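Long-range contacts in flagellar hook-associated protein (Burkholderia pseudomallei, PDB 4UT1), which probably serves as a structural part of the bacterial flagellum, at the junction associated with the hook: residues A446-L451 against D570-L575; V450-V455 against G462-G467; G467-G472 against N544-S549; T479-Y484 against Q559-A564; T498-A503 against A527-S532. All blocks are in the same frame, centred on the assembly; numbering follows the deposited sequence.

How the contacts relate
All five contacts lie on the same side of the chain's centre, and four of them have both segments in the D3 domain. Two antiparallel sheets organise them. Contact 4 joins neighbouring strands of the sheet containing 450-454; contacts 3 and 5 lie in the sheet that begins at 463-470, their centres about 9 Å apart. Contact 2 connects edge strands of the two sheets, its centre about 8 Å from that of contact 4. Along the chain, contact 1 spans contacts 3, 4 and 5 and shares Val450 and Leu451 with contact 2, which closes first; contacts 3 and 4 interleave, and contact 5 falls within both. Contact 1 thus brings together the entry to this strand-rich region and the helix that follows it.

Contact 1. Residues A446-L451 against D570-L575; sequences AASPVL and DGRNAL. With EDO (1,2-ethanediol), chain K.
An Asx turn at Asp570, leading into helix 572-579, meets Ser448 through a shared oxygen. Asp570 OD1 accepts Arg572 N at 2.9 Å, which closes the turn, and Ser448 N at 3.0 Å with an N-H...O angle of 165°. The two donors reach OD1 from opposite faces of the carboxylate. Asp570 OD2 pairs with the side of the Arg572 guanidinium: NE lies 2.7 Å from OD2 in a salt bridge, and NH2 bonds to the same oxygen. This grip leaves the end of the guanidinium directed at Val450 O, which receives NH2 at 2.9 Å and NH1 at 3.2 Å, close to the guanidinium plane. The Ser448 CB methylene sits over one face, 3.3 Å from Arg572 CZ. With its OG anti to the backbone N (chi1 174°), Ser448 also accepts Val450 N in an ST turn, so both segments are shaped by side-chain-to-backbone turns where strand 450-454 begins and helix 572-579 starts. At the helix start, where Gly571 is the N-cap residue, Ala446 O accepts Ala574 N at 3.0 Å and a weak bond from Asn573 N. Asn573 ND2 bonds to Ala445 O, and its OD1 accepts from Gln321 NE2.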
# COMPACT_ATOMS: atom_id res chain seq x y z
N ALA A 446 0.95 28.40 0.57
CA ALA A 446 -0.21 28.73 -0.24
C ALA A 446 0.14 29.51 -1.51
O ALA A 446 -0.61 29.48 -2.47
CB ALA A 446 -1.22 29.53 0.59
N ALA A 447 1.27 30.19 -1.49
CA ALA A 447 1.63 31.07 -2.60
C ALA A 447 2.48 30.38 -3.66
O ALA A 447 3.25 29.48 -3.35
CB ALA A 447 2.37 32.27 -2.05
N SER A 448 2.33 30.81 -4.91
CA SER A 448 3.28 30.42 -5.97
C SER A 448 4.62 31.13 -5.75
O SER A 448 4.64 32.27 -5.30
CB SER A 448 2.73 30.77 -7.35
OG SER A 448 3.70 30.52 -8.36
N PRO A 449 5.73 30.45 -6.05
CA PRO A 449 7.05 31.09 -5.93
C PRO A 449 7.30 32.13 -7.03
O PRO A 449 8.14 33.02 -6.88
CB PRO A 449 8.04 29.93 -6.08
CG PRO A 449 7.21 28.67 -6.04
CD PRO A 449 5.83 29.04 -6.44
N VAL A 450 6.56 32.01 -8.12
CA VAL A 450 6.81 32.86 -9.30
C VAL A 450 5.68 33.86 -9.55
O VAL A 450 4.52 33.62 -9.23
CB VAL A 450 6.98 31.99 -10.55
CG1 VAL A 450 5.64 31.41 -10.97
CG2 VAL A 450 7.62 32.80 -11.70
N LEU A 451 6.04 34.97 -10.18
CA LEU A 451 5.05 35.92 -10.63
C LEU A 451 5.45 36.47 -12.01
O LEU A 451 6.55 37.00 -12.18
CB LEU A 451 4.90 37.05 -9.62
CG LEU A 451 3.85 38.11 -9.95
CD1 LEU A 451 2.51 37.44 -10.25
CD2 LEU A 451 3.73 39.06 -8.79
N ASP A 570 -0.84 35.47 -1.78
CA ASP A 570 -1.17 34.67 -2.95
C ASP A 570 -1.59 33.26 -2.52
O ASP A 570 -1.03 32.70 -1.58
CB ASP A 570 0.03 34.62 -3.89
CG ASP A 570 -0.24 33.80 -5.13
OD1 ASP A 570 -0.12 32.58 -5.06
OD2 ASP A 570 -0.58 34.38 -6.18
N GLY A 571 -2.58 32.69 -3.21
CA GLY A 571 -3.03 31.35 -2.84
C GLY A 571 -3.06 30.35 -3.97
O GLY A 571 -3.77 29.35 -3.90
N ARG A 572 -2.29 30.60 -5.03
CA ARG A 572 -2.27 29.71 -6.17
C ARG A 572 -1.83 28.29 -5.80
O ARG A 572 -2.36 27.30 -6.33
CB ARG A 572 -1.36 30.25 -7.27
CG ARG A 572 -2.01 31.38 -8.07
CD ARG A 572 -1.01 31.92 -9.07
NE ARG A 572 -0.12 32.88 -8.43
CZ ARG A 572 1.10 33.18 -8.86
NH1 ARG A 572 1.61 32.58 -9.93
NH2 ARG A 572 1.82 34.07 -8.19
N ASN A 573 -0.88 28.17 -4.89
CA ASN A 573 -0.44 26.82 -4.56
C ASN A 573 -1.40 26.09 -3.63
O ASN A 573 -1.50 24.86 -3.69
CB ASN A 573 0.95 26.80 -3.95
CG ASN A 573 1.59 25.43 -4.06
OD1 ASN A 573 1.74 24.90 -5.17
ND2 ASN A 573 1.93 24.82 -2.92
N ALA A 574 -2.08 26.84 -2.77
CA ALA A 574 -3.11 26.25 -1.93
C ALA A 574 -4.22 25.73 -2.84
O ALA A 574 -4.76 24.66 -2.61
CB ALA A 574 -3.65 27.26 -0.92
N LEU A 575 -4.55 26.48 -3.88
CA LEU A 575 -5.54 26.04 -4.85
C LEU A 575 -5.09 24.73 -5.49
O LEU A 575 -5.88 23.80 -5.64
CB LEU A 575 -5.79 27.12 -5.93
CG LEU A 575 -6.80 26.70 -7.02
CD1 LEU A 575 -8.14 26.44 -6.38
CD2 LEU A 575 -6.94 27.77 -8.10
C1 EDO K . 10.59 33.41 -4.37
O1 EDO K . 10.08 32.51 -5.36
C2 EDO K . 9.83 33.22 -3.07
O2 EDO K . 10.30 34.17 -2.11

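Contact 2. Residues V450-V455 against G462-G467; sequences VLAAGV and GVISQG. With EDO (1,2-ethanediol), chain J.
Two peptide planes in this contact each carry a methyl over one face. Val450 CG1 stands above the Gly467-Ser468 peptide, 3.7 Å from Gly467 C, and Ile464 CG2 stands above the Ala453-Gly454 peptide, 3.6 Å from Ala453 C; in both cases the approach runs almost along the plane normal. In Val450 and Ile464 alike the touching methyl is the branch set between the backbone N and the carbonyl carbon (chi1 73° for Val450 CG1). A third flat group, the Gln466 carbonyl, accepts Ala452 N at 2.9 Å, but the donor stands 50° out of the carbonyl plane, well away from a lone-pair direction. Only this one direct hydrogen bond passes between the segments, although the touching parts run 175° apart. Ala452 CB fills the space beside it, 3.4 Å from Ser465 O and 4.0 Å from Ile464 CD1. Farther along, a water lies 2.7 Å from Ala452 O and 3.0 Å from Ile464 O, bridging where the strands have separated. The extended Gln466 side chain takes its amide to an ethanediol, whose O1 donates to Gln466 OE1. The arrangement joins the edges of two sheets rather than continuing one: strand 450-454 pairs with 559-564, through Leu451 with Gly563 and Ala453 with Thr561, whereas 463-470 pairs with 546-551, helped by the Ser465 OG bond to Ser549 N. Arg572 of helix 572-579 packs against both Leu451 and Gln466.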
# COMPACT_ATOMS: atom_id res chain seq x y z
N VAL A 450 6.56 32.01 -8.12
CA VAL A 450 6.81 32.86 -9.30
C VAL A 450 5.68 33.86 -9.55
O VAL A 450 4.52 33.62 -9.23
CB VAL A 450 6.98 31.99 -10.55
CG1 VAL A 450 5.64 31.41 -10.97
CG2 VAL A 450 7.62 32.80 -11.70
N LEU A 451 6.04 34.97 -10.18
CA LEU A 451 5.05 35.92 -10.63
C LEU A 451 5.45 36.47 -12.01
O LEU A 451 6.55 37.00 -12.18
CB LEU A 451 4.90 37.05 -9.62
CG LEU A 451 3.85 38.11 -9.95
CD1 LEU A 451 2.51 37.44 -10.25
CD2 LEU A 451 3.73 39.06 -8.79
N ALA A 452 4.58 36.27 -12.99
CA ALA A 452 4.74 36.86 -14.31
C ALA A 452 3.71 37.98 -14.44
O ALA A 452 2.58 37.86 -13.97
CB ALA A 452 4.56 35.83 -15.41
N ALA A 453 4.10 39.08 -15.08
CA ALA A 453 3.24 40.25 -15.07
C ALA A 453 3.46 41.08 -16.34
O ALA A 453 4.57 41.14 -16.87
CB ALA A 453 3.52 41.09 -13.84
N GLY A 454 2.39 41.70 -16.83
CA GLY A 454 2.54 42.68 -17.88
C GLY A 454 3.06 43.96 -17.26
O GLY A 454 2.62 44.37 -16.19
N VAL A 455 3.99 44.62 -17.95
CA VAL A 455 4.56 45.88 -17.50
C VAL A 455 3.55 47.00 -17.76
O VAL A 455 2.93 47.05 -18.82
CB VAL A 455 5.91 46.17 -18.24
CG1 VAL A 455 6.45 47.54 -17.90
CG2 VAL A 455 6.93 45.08 -17.89
N GLY A 462 -1.56 42.44 -25.04
CA GLY A 462 -0.90 41.23 -24.55
C GLY A 462 -1.31 40.96 -23.12
O GLY A 462 -1.35 41.88 -22.30
N VAL A 463 -1.60 39.71 -22.81
CA VAL A 463 -1.99 39.32 -21.46
C VAL A 463 -1.24 38.05 -21.07
O VAL A 463 -1.32 37.03 -21.76
CB VAL A 463 -3.49 39.08 -21.33
CG1 VAL A 463 -4.27 40.41 -21.48
CG2 VAL A 463 -3.94 38.10 -22.35
N ILE A 464 -0.48 38.12 -19.99
CA ILE A 464 0.32 36.97 -19.58
C ILE A 464 -0.31 36.35 -18.32
O ILE A 464 -0.88 37.07 -17.50
CB ILE A 464 1.79 37.36 -19.33
CG1 ILE A 464 2.69 36.11 -19.19
CG2 ILE A 464 1.94 38.29 -18.13
CD1 ILE A 464 4.18 36.43 -19.34
N SER A 465 -0.22 35.03 -18.19
CA SER A 465 -0.72 34.37 -16.98
C SER A 465 0.19 34.71 -15.81
O SER A 465 1.24 35.31 -15.98
CB SER A 465 -0.83 32.86 -17.20
OG SER A 465 0.44 32.26 -17.38
N GLN A 466 -0.19 34.32 -14.59
CA GLN A 466 0.60 34.72 -13.44
C GLN A 466 1.79 33.79 -13.26
O GLN A 466 2.73 34.09 -12.51
CB GLN A 466 -0.28 34.76 -12.18
CG GLN A 466 -1.37 35.83 -12.29
CD GLN A 466 -2.02 36.15 -10.97
OE1 GLN A 466 -2.07 37.32 -10.56
NE2 GLN A 466 -2.53 35.14 -10.29
N GLY A 467 1.74 32.67 -13.95
CA GLY A 467 2.87 31.74 -14.00
C GLY A 467 2.69 30.60 -13.04
O GLY A 467 1.87 30.66 -12.13
C1 EDO J . -0.33 37.41 -7.15
O1 EDO J . -0.51 37.74 -8.54
C2 EDO J . 1.11 37.69 -6.74
O2 EDO J . 1.18 37.93 -5.33
O HOH W 1 0.16 38.34 -15.03

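Contact 3. Residues G467-G472 against N544-S549; sequences GSVSAG and NGVSVS. With EDO (1,2-ethanediol), chain F; EDO (1,2-ethanediol), chain R; EDO (1,2-ethanediol), chain N.
With CG anti to the backbone N (chi1 -172°), the Asn544 side chain swings its amide to the corner at Gly472. There ND2 donates to Gly472 O at 2.8 Å; the acceptor lies near the amide plane, while ND2 stands 48° above the carbonyl plane. The other end of the amide is occupied too, since OD1 accepts from Ser533 N and Gln536. Between the corners the strands pair antiparallel, with 145° between their N-to-C directions. Ser468 and Ser547 form the hydrogen-bonded pair, with Ser547 N 2.9 Å from Ser468 O and Ser468 N 3.1 Å from Ser547 O; Ser470 N adds a 3.0 Å bond to Gly545 O. A water beside Ser547 OG, at 2.6 Å, also reaches Ser470 OG at 3.3 Å and bonds weakly to Gly545 O. Ser547 OG is also hydrogen-bonded to Thr530 OG1 of the neighbouring strand. On the opposite face, Val469 CG1 approaches Val546 CG2 at 4.5 Å, a loose apolar touch. Gly545 and Val546 together face Ile531, forming a G1 beta bulge where the chain turns. Strand 546-551 lies between 463-470 and 527-533, to which Val546 and Val548 bond by their backbones; their side chains pack on Ile562 of the other sheet, and Val469 packs on Val450.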
# COMPACT_ATOMS: atom_id res chain seq x y z
N GLY A 467 1.74 32.67 -13.95
CA GLY A 467 2.87 31.74 -14.00
C GLY A 467 2.69 30.60 -13.04
O GLY A 467 1.87 30.66 -12.13
N SER A 468 3.47 29.54 -13.24
CA SER A 468 3.43 28.38 -12.36
C SER A 468 4.76 27.63 -12.44
O SER A 468 5.54 27.82 -13.37
CB SER A 468 2.28 27.45 -12.74
OG SER A 468 2.61 26.71 -13.89
N VAL A 469 5.03 26.78 -11.45
CA VAL A 469 6.26 26.01 -11.42
C VAL A 469 5.99 24.52 -11.28
O VAL A 469 4.92 24.11 -10.83
CB VAL A 469 7.20 26.46 -10.27
CG1 VAL A 469 7.58 27.93 -10.44
CG2 VAL A 469 6.52 26.22 -8.91
N SER A 470 6.96 23.72 -11.70
CA SER A 470 6.90 22.27 -11.60
C SER A 470 8.09 21.77 -10.81
O SER A 470 8.96 22.55 -10.41
CB SER A 470 6.87 21.64 -12.98
OG SER A 470 7.93 22.16 -13.76
N ALA A 471 8.12 20.45 -10.58
CA ALA A 471 9.17 19.84 -9.77
C ALA A 471 10.57 20.26 -10.21
O ALA A 471 10.92 20.17 -11.38
CB ALA A 471 9.05 18.32 -9.81
N GLY A 472 11.35 20.73 -9.24
CA GLY A 472 12.73 21.12 -9.49
C GLY A 472 12.89 22.48 -10.14
O GLY A 472 13.92 22.74 -10.76
N ASN A 544 14.46 27.33 -14.28
CA ASN A 544 14.02 25.99 -14.61
C ASN A 544 12.61 25.75 -14.08
O ASN A 544 12.24 26.27 -13.03
CB ASN A 544 15.01 24.97 -14.03
CG ASN A 544 14.74 23.55 -14.48
OD1 ASN A 544 14.77 23.25 -15.68
ND2 ASN A 544 14.53 22.66 -13.52
N GLY A 545 11.81 24.98 -14.83
CA GLY A 545 10.48 24.60 -14.39
C GLY A 545 9.46 25.72 -14.27
O GLY A 545 8.53 25.64 -13.46
N VAL A 546 9.62 26.76 -15.08
CA VAL A 546 8.72 27.90 -15.09
C VAL A 546 7.83 27.87 -16.33
O VAL A 546 8.32 27.70 -17.44
CB VAL A 546 9.48 29.22 -15.04
CG1 VAL A 546 8.51 30.42 -15.17
CG2 VAL A 546 10.27 29.32 -13.74
N SER A 547 6.52 28.00 -16.11
CA SER A 547 5.57 28.03 -17.22
C SER A 547 4.78 29.33 -17.22
O SER A 547 4.31 29.78 -16.17
CB SER A 547 4.61 26.85 -17.17
OG SER A 547 5.28 25.63 -17.46
N VAL A 548 4.62 29.91 -18.40
CA VAL A 548 3.74 31.08 -18.57
C VAL A 548 2.97 30.99 -19.89
O VAL A 548 3.44 30.37 -20.85
CB VAL A 548 4.53 32.41 -18.54
CG1 VAL A 548 5.09 32.66 -17.16
CG2 VAL A 548 5.65 32.43 -19.60
N SER A 549 1.79 31.62 -19.93
CA SER A 549 1.01 31.69 -21.16
C SER A 549 0.79 33.14 -21.55
O SER A 549 0.46 33.96 -20.71
CB SER A 549 -0.34 30.98 -21.01
OG SER A 549 -0.15 29.59 -20.82
C1 EDO F . 3.85 19.91 -11.97
O1 EDO F . 3.36 20.38 -10.71
C2 EDO F . 4.75 18.70 -11.77
O2 EDO F . 5.76 19.00 -10.81
C1 EDO R . 10.26 20.61 -5.52
O1 EDO R . 10.06 19.81 -6.69
C2 EDO R . 11.58 21.37 -5.66
O2 EDO R . 11.46 22.35 -6.70
C1 EDO N . 1.18 23.69 -9.48
O1 EDO N . 2.55 23.89 -9.09
C2 EDO N . 0.57 25.06 -9.77
O2 EDO N . -0.67 24.86 -10.47
O HOH W 2 6.27 24.56 -15.26

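Contact 4. Residues T479-Y484 against Q559-A564; sequences TTTLAY and QFTIGA
Ile562 O is gripped by two donors: Thr480 N at 2.9 Å (N-H...O angle 165°) and a water at 2.8 Å. The same water accepts from Thr480 OG1, so the threonine reaches this carbonyl both directly and through solvent. Ile562 N returns a bond to Thr480 O, and the next hydrogen-bonded pair repeats the pattern: Leu482 N lies 2.7 Å from Phe560 O, and Phe560 N lies 2.9 Å from Leu482 O. These four bonds, with strand axes 4.5 Å apart and 159° between their directions, define a regular antiparallel ladder in the five-stranded sheet. On one face, Leu482 CD1 approaches Ile562 CD1 at 4.2 Å, the two chains running at a slant to each other. On the other, Thr481 and Thr561 lie side by side and point the same way, OG1 of Thr481 3.9 Å from CG2 of Thr561. Thr481 turns its methyl, anti to the backbone N, to the extended Gln559 chain, where CG2 is 3.5 Å from OE1. Thr561 OG1 makes a weak bond to Ala453 O of the next strand. The chemistry is largely two-sided: Leu482, Phe560 and Ile562 are buried together with Thr480, Phe560 and Ile562 against Leu550, Val546 and Val548 of the second sheet, whereas the other face, Thr481, Thr561 and Gln559 with Ala483, is mostly polar and partly exposed, consistent with an outward side of the domain.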
# COMPACT_ATOMS: atom_id res chain seq x y z
N THR A 479 15.07 39.77 -12.04
CA THR A 479 13.88 39.79 -12.87
C THR A 479 14.20 39.51 -14.33
O THR A 479 15.13 40.08 -14.90
CB THR A 479 13.16 41.16 -12.76
OG1 THR A 479 12.66 41.33 -11.43
CG2 THR A 479 11.99 41.26 -13.74
N THR A 480 13.41 38.64 -14.94
CA THR A 480 13.47 38.41 -16.38
C THR A 480 12.43 39.26 -17.10
O THR A 480 11.27 39.28 -16.72
CB THR A 480 13.25 36.93 -16.72
OG1 THR A 480 14.29 36.16 -16.12
CG2 THR A 480 13.28 36.72 -18.22
N THR A 481 12.86 39.97 -18.14
CA THR A 481 11.94 40.84 -18.87
C THR A 481 11.86 40.42 -20.33
O THR A 481 12.84 40.50 -21.07
CB THR A 481 12.36 42.32 -18.76
OG1 THR A 481 12.36 42.71 -17.38
CG2 THR A 481 11.39 43.22 -19.53
N LEU A 482 10.70 39.92 -20.73
CA LEU A 482 10.49 39.56 -22.11
C LEU A 482 10.03 40.80 -22.83
O LEU A 482 9.29 41.60 -22.26
CB LEU A 482 9.46 38.44 -22.24
CG LEU A 482 9.79 37.21 -21.39
CD1 LEU A 482 8.73 36.15 -21.60
CD2 LEU A 482 11.19 36.69 -21.78
N ALA A 483 10.47 40.98 -24.06
CA ALA A 483 10.05 42.11 -24.88
C ALA A 483 9.58 41.60 -26.25
O ALA A 483 10.19 40.69 -26.82
CB ALA A 483 11.19 43.10 -25.04
N TYR A 484 8.50 42.18 -26.76
CA TYR A 484 7.95 41.75 -28.04
C TYR A 484 8.40 42.67 -29.16
O TYR A 484 8.31 43.89 -29.06
CB TYR A 484 6.42 41.74 -27.98
CG TYR A 484 5.70 41.34 -29.26
CD1 TYR A 484 5.74 40.04 -29.73
CD2 TYR A 484 4.92 42.27 -29.97
CE1 TYR A 484 5.05 39.66 -30.86
CE2 TYR A 484 4.23 41.89 -31.11
CZ TYR A 484 4.30 40.59 -31.55
OH TYR A 484 3.61 40.20 -32.68
N GLN A 559 6.35 44.62 -22.75
CA GLN A 559 7.22 43.80 -21.92
C GLN A 559 6.42 43.02 -20.91
O GLN A 559 5.39 43.48 -20.43
CB GLN A 559 8.24 44.66 -21.17
CG GLN A 559 9.10 45.57 -22.07
CD GLN A 559 9.85 46.60 -21.26
OE1 GLN A 559 11.00 46.38 -20.87
NE2 GLN A 559 9.20 47.74 -20.98
N PHE A 560 6.94 41.84 -20.57
CA PHE A 560 6.31 40.95 -19.60
C PHE A 560 7.42 40.42 -18.70
O PHE A 560 8.46 39.97 -19.19
CB PHE A 560 5.56 39.84 -20.33
CG PHE A 560 4.62 40.37 -21.37
CD1 PHE A 560 5.08 40.64 -22.65
CD2 PHE A 560 3.31 40.71 -21.04
CE1 PHE A 560 4.24 41.20 -23.61
CE2 PHE A 560 2.46 41.26 -21.99
CZ PHE A 560 2.93 41.51 -23.29
N THR A 561 7.22 40.52 -17.39
CA THR A 561 8.26 40.16 -16.45
C THR A 561 7.98 38.81 -15.80
O THR A 561 6.83 38.36 -15.73
CB THR A 561 8.42 41.20 -15.33
OG1 THR A 561 7.18 41.34 -14.62
CG2 THR A 561 8.80 42.55 -15.92
N ILE A 562 9.06 38.17 -15.36
CA ILE A 562 9.02 36.90 -14.65
C ILE A 562 10.01 36.98 -13.50
O ILE A 562 11.17 37.30 -13.70
CB ILE A 562 9.37 35.69 -15.55
CG1 ILE A 562 8.31 35.50 -16.64
CG2 ILE A 562 9.46 34.42 -14.72
CD1 ILE A 562 8.73 34.54 -17.73
N GLY A 563 9.56 36.69 -12.29
CA GLY A 563 10.45 36.77 -11.16
C GLY A 563 9.81 36.14 -9.94
O GLY A 563 8.73 35.57 -10.03
N ALA A 564 10.48 36.26 -8.80
CA ALA A 564 9.98 35.70 -7.55
C ALA A 564 8.70 36.42 -7.12
O ALA A 564 8.55 37.63 -7.34
CB ALA A 564 11.04 35.79 -6.46
O HOH W 3 13.52 35.83 -13.26

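Contact 5. Residues T498-A503 against A527-S532; sequences TTVTIA and ASMTIS
Ile502 and Met529 lie side by side and point the same way, Ile502 CG1 3.9 Å from Met529 CG. Beyond CG the Met529 chain leads away from the opposing strand, and it bends at chi3 (-73°). Val500 approaches the same Met529 CG at a slant, CG1 at 4.1 Å, so this one methylene sits against two branched side chains. Nearer the start of strand 498-502, Ile531 CG2 leans on Thr498 CB at 3.7 Å, while Thr498 OG1 bonds to Pro495 O. The strands beneath are an antiparallel pair, their axes 4.7 Å apart and their directions 156° apart, within the five-stranded sheet where 527-533 is flanked by 498-502 and 546-551. Val500 with Ile531 and Ile502 with Met529 are non-hydrogen-bonded pairs. They alternate with the hydrogen-bonded pairs: Thr501 N to Thr530 O at 2.9 Å between them, and Thr499 N to Ser532 O at 2.6 Å beyond Val500; Ala503 N adds a bond to Ser528 O. The reverse face carries hydroxyls. One water donates to Thr499 O at 2.8 Å and lies 2.7 Å from Ser532 OG, also bonding to Thr501 OG1. The threonine and serine hydroxyls extend the polar pattern to adjoining strands: Thr501 OG1 bonds to Ser509 OG on one flank, and on the other Thr530 OG1 bonds to Ser547 OG and Ser528 OG to Ser549 OG.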
# COMPACT_ATOMS: atom_id res chain seq x y z
N THR A 498 18.70 28.62 -21.09
CA THR A 498 17.43 27.97 -20.94
C THR A 498 16.93 27.50 -22.29
O THR A 498 17.39 27.96 -23.35
CB THR A 498 16.37 28.88 -20.29
OG1 THR A 498 16.06 29.97 -21.17
CG2 THR A 498 16.88 29.45 -18.97
N THR A 499 15.98 26.58 -22.24
CA THR A 499 15.29 26.13 -23.43
C THR A 499 13.82 26.47 -23.28
O THR A 499 13.21 26.16 -22.26
CB THR A 499 15.48 24.61 -23.65
OG1 THR A 499 16.84 24.35 -24.01
CG2 THR A 499 14.56 24.11 -24.75
N VAL A 500 13.27 27.16 -24.27
CA VAL A 500 11.86 27.53 -24.25
C VAL A 500 11.05 26.55 -25.10
O VAL A 500 11.35 26.33 -26.28
CB VAL A 500 11.64 29.00 -24.75
CG1 VAL A 500 10.17 29.34 -24.76
CG2 VAL A 500 12.40 29.99 -23.87
N THR A 501 10.05 25.93 -24.49
CA THR A 501 9.20 25.01 -25.23
C THR A 501 7.81 25.58 -25.36
O THR A 501 7.16 25.89 -24.37
CB THR A 501 9.11 23.63 -24.54
OG1 THR A 501 10.41 23.04 -24.51
CG2 THR A 501 8.17 22.71 -25.30
N ILE A 502 7.36 25.74 -26.60
CA ILE A 502 6.02 26.22 -26.86
C ILE A 502 5.10 25.05 -27.12
O ILE A 502 5.37 24.22 -28.00
CB ILE A 502 5.98 27.19 -28.07
CG1 ILE A 502 6.93 28.37 -27.84
CG2 ILE A 502 4.56 27.69 -28.30
CD1 ILE A 502 8.40 28.04 -28.09
N ALA A 503 4.03 24.97 -26.35
CA ALA A 503 3.08 23.88 -26.49
C ALA A 503 2.42 23.92 -27.86
O ALA A 503 2.23 24.99 -28.44
CB ALA A 503 2.02 23.93 -25.38
N ALA A 527 0.57 31.78 -26.93
CA ALA A 527 1.62 30.79 -26.68
C ALA A 527 1.65 30.34 -25.23
O ALA A 527 1.66 31.17 -24.32
CB ALA A 527 2.97 31.35 -27.08
N SER A 528 1.67 29.02 -25.03
CA SER A 528 1.91 28.46 -23.70
C SER A 528 3.36 28.00 -23.63
O SER A 528 3.76 27.07 -24.32
CB SER A 528 0.96 27.30 -23.40
OG SER A 528 -0.36 27.78 -23.22
N MET A 529 4.14 28.67 -22.79
CA MET A 529 5.58 28.44 -22.79
C MET A 529 6.11 27.84 -21.50
O MET A 529 5.65 28.16 -20.41
CB MET A 529 6.31 29.76 -23.06
CG MET A 529 6.18 30.22 -24.49
SD MET A 529 6.77 31.90 -24.69
CE MET A 529 5.45 32.81 -23.88
N THR A 530 7.09 26.95 -21.64
CA THR A 530 7.81 26.45 -20.48
C THR A 530 9.28 26.80 -20.62
O THR A 530 9.89 26.60 -21.67
CB THR A 530 7.63 24.94 -20.31
OG1 THR A 530 6.26 24.67 -19.98
CG2 THR A 530 8.52 24.42 -19.19
N ILE A 531 9.85 27.36 -19.56
CA ILE A 531 11.26 27.71 -19.56
C ILE A 531 12.05 26.72 -18.70
O ILE A 531 11.88 26.66 -17.49
CB ILE A 531 11.47 29.15 -19.06
CG1 ILE A 531 10.68 30.12 -19.93
CG2 ILE A 531 12.95 29.52 -19.05
CD1 ILE A 531 10.54 31.51 -19.33
N SER A 532 12.90 25.93 -19.35
CA SER A 532 13.69 24.91 -18.66
C SER A 532 15.18 25.17 -18.83
O SER A 532 15.61 25.76 -19.84
CB SER A 532 13.35 23.51 -19.17
OG SER A 532 11.97 23.34 -19.43
O HOH W 4 11.54 23.97 -22.06
O HOH W 5 5.00 24.23 -23.10
O HOH W 6 1.14 27.19 -27.22